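Local coordinates for protein beta-N-acetylhexosaminidase (Akkermansia muciniphila, PDB 6JEB) that hydrolyses terminal non-reducing N-acetyl-D-hexosamine residues from N-acetyl-beta-D-hexosaminides, including N-glycans and chitobiose, as a family 20 glycoside hydrolase, at residues Y352-Q357 / P398-R403. Sequence-based numbering, arbitrary orientation.
Sequences YLDFPQ and PVWAER. With ACM (acetamide), chain C.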
loop_
_atom_site.group_PDB
_atom_site.type_symbol
_atom_site.label_atom_id
_atom_site.label_comp_id
_atom_site.label_asym_id
_atom_site.label_seq_id
_atom_site.Cartn_x
_atom_site.Cartn_y
_atom_site.Cartn_z
ATOM N N TYR A 352 -2.635 -9.042 3.692
ATOM C CA TYR A 352 -1.269 -9.019 4.207
ATOM C C TYR A 352 -0.450 -9.988 3.362
ATOM O O TYR A 352 -0.453 -11.199 3.598
ATOM C CB TYR A 352 -1.259 -9.337 5.702
ATOM C CG TYR A 352 -1.359 -8.084 6.546
ATOM C CD1 TYR A 352 -2.163 -7.013 6.142
ATOM C CD2 TYR A 352 -0.650 -7.958 7.740
ATOM C CE1 TYR A 352 -2.251 -5.852 6.897
ATOM C CE2 TYR A 352 -0.734 -6.802 8.505
ATOM C CZ TYR A 352 -1.530 -5.749 8.072
ATOM O OH TYR A 352 -1.594 -4.592 8.812
ATOM N N LEU A 353 0.249 -9.450 2.362
ATOM C CA LEU A 353 0.921 -10.298 1.387
ATOM C C LEU A 353 2.292 -10.766 1.855
ATOM O O LEU A 353 2.969 -11.493 1.115
ATOM C CB LEU A 353 0.985 -9.610 0.019
ATOM C CG LEU A 353 -0.395 -9.182 -0.501
ATOM C CD1 LEU A 353 -0.311 -8.640 -1.925
ATOM C CD2 LEU A 353 -1.428 -10.329 -0.404
ATOM N N ASP A 354 2.711 -10.383 3.063
ATOM C CA ASP A 354 3.871 -11.031 3.658
ATOM C C ASP A 354 3.568 -12.465 4.085
ATOM O O ASP A 354 4.502 -13.259 4.237
ATOM C CB ASP A 354 4.422 -10.198 4.829
ATOM C CG ASP A 354 3.366 -9.860 5.882
ATOM O OD1 ASP A 354 2.204 -9.570 5.519
ATOM O OD2 ASP A 354 3.710 -9.860 7.088
ATOM N N PHE A 355 2.293 -12.819 4.258
ATOM C CA PHE A 355 1.950 -14.165 4.700
ATOM C C PHE A 355 2.192 -15.150 3.555
ATOM O O PHE A 355 2.084 -14.782 2.382
ATOM C CB PHE A 355 0.477 -14.237 5.120
ATOM C CG PHE A 355 0.117 -13.398 6.341
ATOM C CD1 PHE A 355 1.075 -12.678 7.046
ATOM C CD2 PHE A 355 -1.201 -13.335 6.770
ATOM C CE1 PHE A 355 0.725 -11.913 8.166
ATOM C CE2 PHE A 355 -1.562 -12.576 7.882
ATOM C CZ PHE A 355 -0.596 -11.865 8.581
ATOM N N PRO A 356 2.538 -16.404 3.863
ATOM C CA PRO A 356 2.789 -17.377 2.789
ATOM C C PRO A 356 1.524 -17.644 1.983
ATOM O O PRO A 356 0.412 -17.639 2.514
ATOM C CB PRO A 356 3.248 -18.633 3.544
ATOM C CG PRO A 356 2.642 -18.491 4.918
ATOM C CD PRO A 356 2.681 -17.004 5.204
ATOM N N GLN A 357 1.704 -17.880 0.678
ATOM C CA GLN A 357 0.561 -18.089 -0.205
ATOM C C GLN A 357 0.237 -19.556 -0.451
ATOM O O GLN A 357 -0.859 -19.856 -0.936
ATOM C CB GLN A 357 0.751 -17.368 -1.541
ATOM C CG GLN A 357 1.841 -17.936 -2.444
ATOM C CD GLN A 357 2.381 -16.864 -3.364
ATOM O OE1 GLN A 357 1.724 -16.478 -4.327
ATOM N NE2 GLN A 357 3.563 -16.343 -3.045
ATOM N N PRO A 398 -0.571 -4.467 2.098
ATOM C CA PRO A 398 0.835 -4.277 2.485
ATOM C C PRO A 398 1.672 -5.517 2.210
ATOM O O PRO A 398 1.253 -6.651 2.466
ATOM C CB PRO A 398 0.759 -4.025 3.999
ATOM C CG PRO A 398 -0.706 -3.825 4.315
ATOM C CD PRO A 398 -1.467 -4.555 3.263
ATOM N N VAL A 399 2.890 -5.283 1.713
ATOM C CA VAL A 399 3.858 -6.363 1.557
ATOM C C VAL A 399 4.967 -6.156 2.585
ATOM O O VAL A 399 6.082 -5.730 2.251
ATOM C CB VAL A 399 4.394 -6.476 0.117
ATOM C CG1 VAL A 399 4.993 -7.866 -0.106
ATOM C CG2 VAL A 399 3.287 -6.211 -0.914
ATOM N N TRP A 400 4.659 -6.447 3.847
ATOM C CA TRP A 400 5.611 -6.220 4.928
ATOM C C TRP A 400 6.881 -7.020 4.677
ATOM O O TRP A 400 6.835 -8.153 4.192
ATOM C CB TRP A 400 4.991 -6.656 6.252
ATOM C CG TRP A 400 3.745 -5.897 6.610
ATOM C CD1 TRP A 400 2.452 -6.350 6.546
ATOM C CD2 TRP A 400 3.682 -4.558 7.107
ATOM N NE1 TRP A 400 1.588 -5.365 6.971
ATOM C CE2 TRP A 400 2.318 -4.258 7.332
ATOM C CE3 TRP A 400 4.651 -3.585 7.400
ATOM C CZ2 TRP A 400 1.896 -3.021 7.809
ATOM C CZ3 TRP A 400 4.232 -2.356 7.886
ATOM C CH2 TRP A 400 2.864 -2.087 8.092
ATOM N N ALA A 401 8.027 -6.427 5.016
ATOM C CA ALA A 401 9.297 -6.952 4.530
ATOM C C ALA A 401 10.267 -7.355 5.634
ATOM O O ALA A 401 11.467 -7.457 5.367
ATOM C CB ALA A 401 9.949 -5.989 3.536
ATOM N N GLU A 402 9.787 -7.606 6.858
ATOM C CA GLU A 402 10.676 -8.164 7.879
ATOM C C GLU A 402 11.493 -9.314 7.305
ATOM O O GLU A 402 12.701 -9.425 7.562
ATOM C CB GLU A 402 9.879 -8.683 9.089
ATOM C CG GLU A 402 9.249 -7.625 9.992
ATOM C CD GLU A 402 7.821 -7.293 9.608
ATOM O OE1 GLU A 402 7.473 -7.452 8.419
ATOM O OE2 GLU A 402 7.037 -6.892 10.499
ATOM N N ARG A 403 10.849 -10.176 6.510
ATOM C CA ARG A 403 11.461 -11.406 6.023
ATOM C C ARG A 403 11.604 -11.431 4.502
ATOM O O ARG A 403 11.777 -12.508 3.923
ATOM C CB ARG A 403 10.653 -12.619 6.488
ATOM C CG ARG A 403 10.572 -12.782 7.991
ATOM C CD ARG A 403 11.871 -13.316 8.569
ATOM N NE ARG A 403 11.698 -13.683 9.967
ATOM C CZ ARG A 403 12.559 -14.421 10.655
ATOM N NH1 ARG A 403 13.670 -14.859 10.074
ATOM N NH2 ARG A 403 12.307 -14.723 11.922
HETATM C C1 ACM C . 0.487 -3.399 11.173
HETATM O O ACM C . 0.292 -4.480 10.716
HETATM N N ACM C . 1.456 -3.268 12.214
HETATM C C2 ACM C . -0.243 -2.148 10.716
HETATM O O HOH W 1 6.334 -9.812 7.855
#
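Y352 lays one ring face against W400: NE1 of the indole sits over the outer part of the phenol ring, 3.1 Å from CE2, with the planes of the phenol and the five-membered ring 57° apart. On its CE1 side the phenol also meets P398, whose CG lies 3.6 Å from CE1, while CB of the same proline rests over a face of the indole. Beyond the ring, Y352 OH donates a 2.7 Å hydrogen bond to the oxygen of the bound acetamide, which lies near the phenol plane at its edge; W400 flanks this ligand through CZ2, and D257 binds it as well. A phenylalanine here would lose that hydroxyl and would probably leave the acetamide oxygen without this donor. L353 ties the backbones together, its N giving a 3.0 Å hydrogen bond to P398 O, and its CB packs loosely on V399 CG2. Segment 352-357 belongs to the loop after strand 342-345, and P398 stands near the C-terminal end of the neighbouring parallel strand 392-399 of the catalytic TIM barrel, so the bond ties this loop to the strand end from which W400 reaches the substrate site; the acetamide probably occupies the place of the substrate's 2-acetamido group, the nucleophile in substrate-assisted catalysis. D354 lies in the type I turn from Y352 to F355. With CG set between its backbone N and carbonyl carbon (chi1 54°), its carboxylate runs alongside W400 and is turned 68° from the indole plane. OD1 faces the indole edge, 3.4 Å from CD1, and is buried without a hydrogen-bonding partner. OD2 instead accepts a hydrogen bond from a water that also donates to E402 OE1, each 2.7 Å long, a bridge likely to ease repulsion between the two acids. Where the turn closes, the F355 ring lies face-on to CB of Y352.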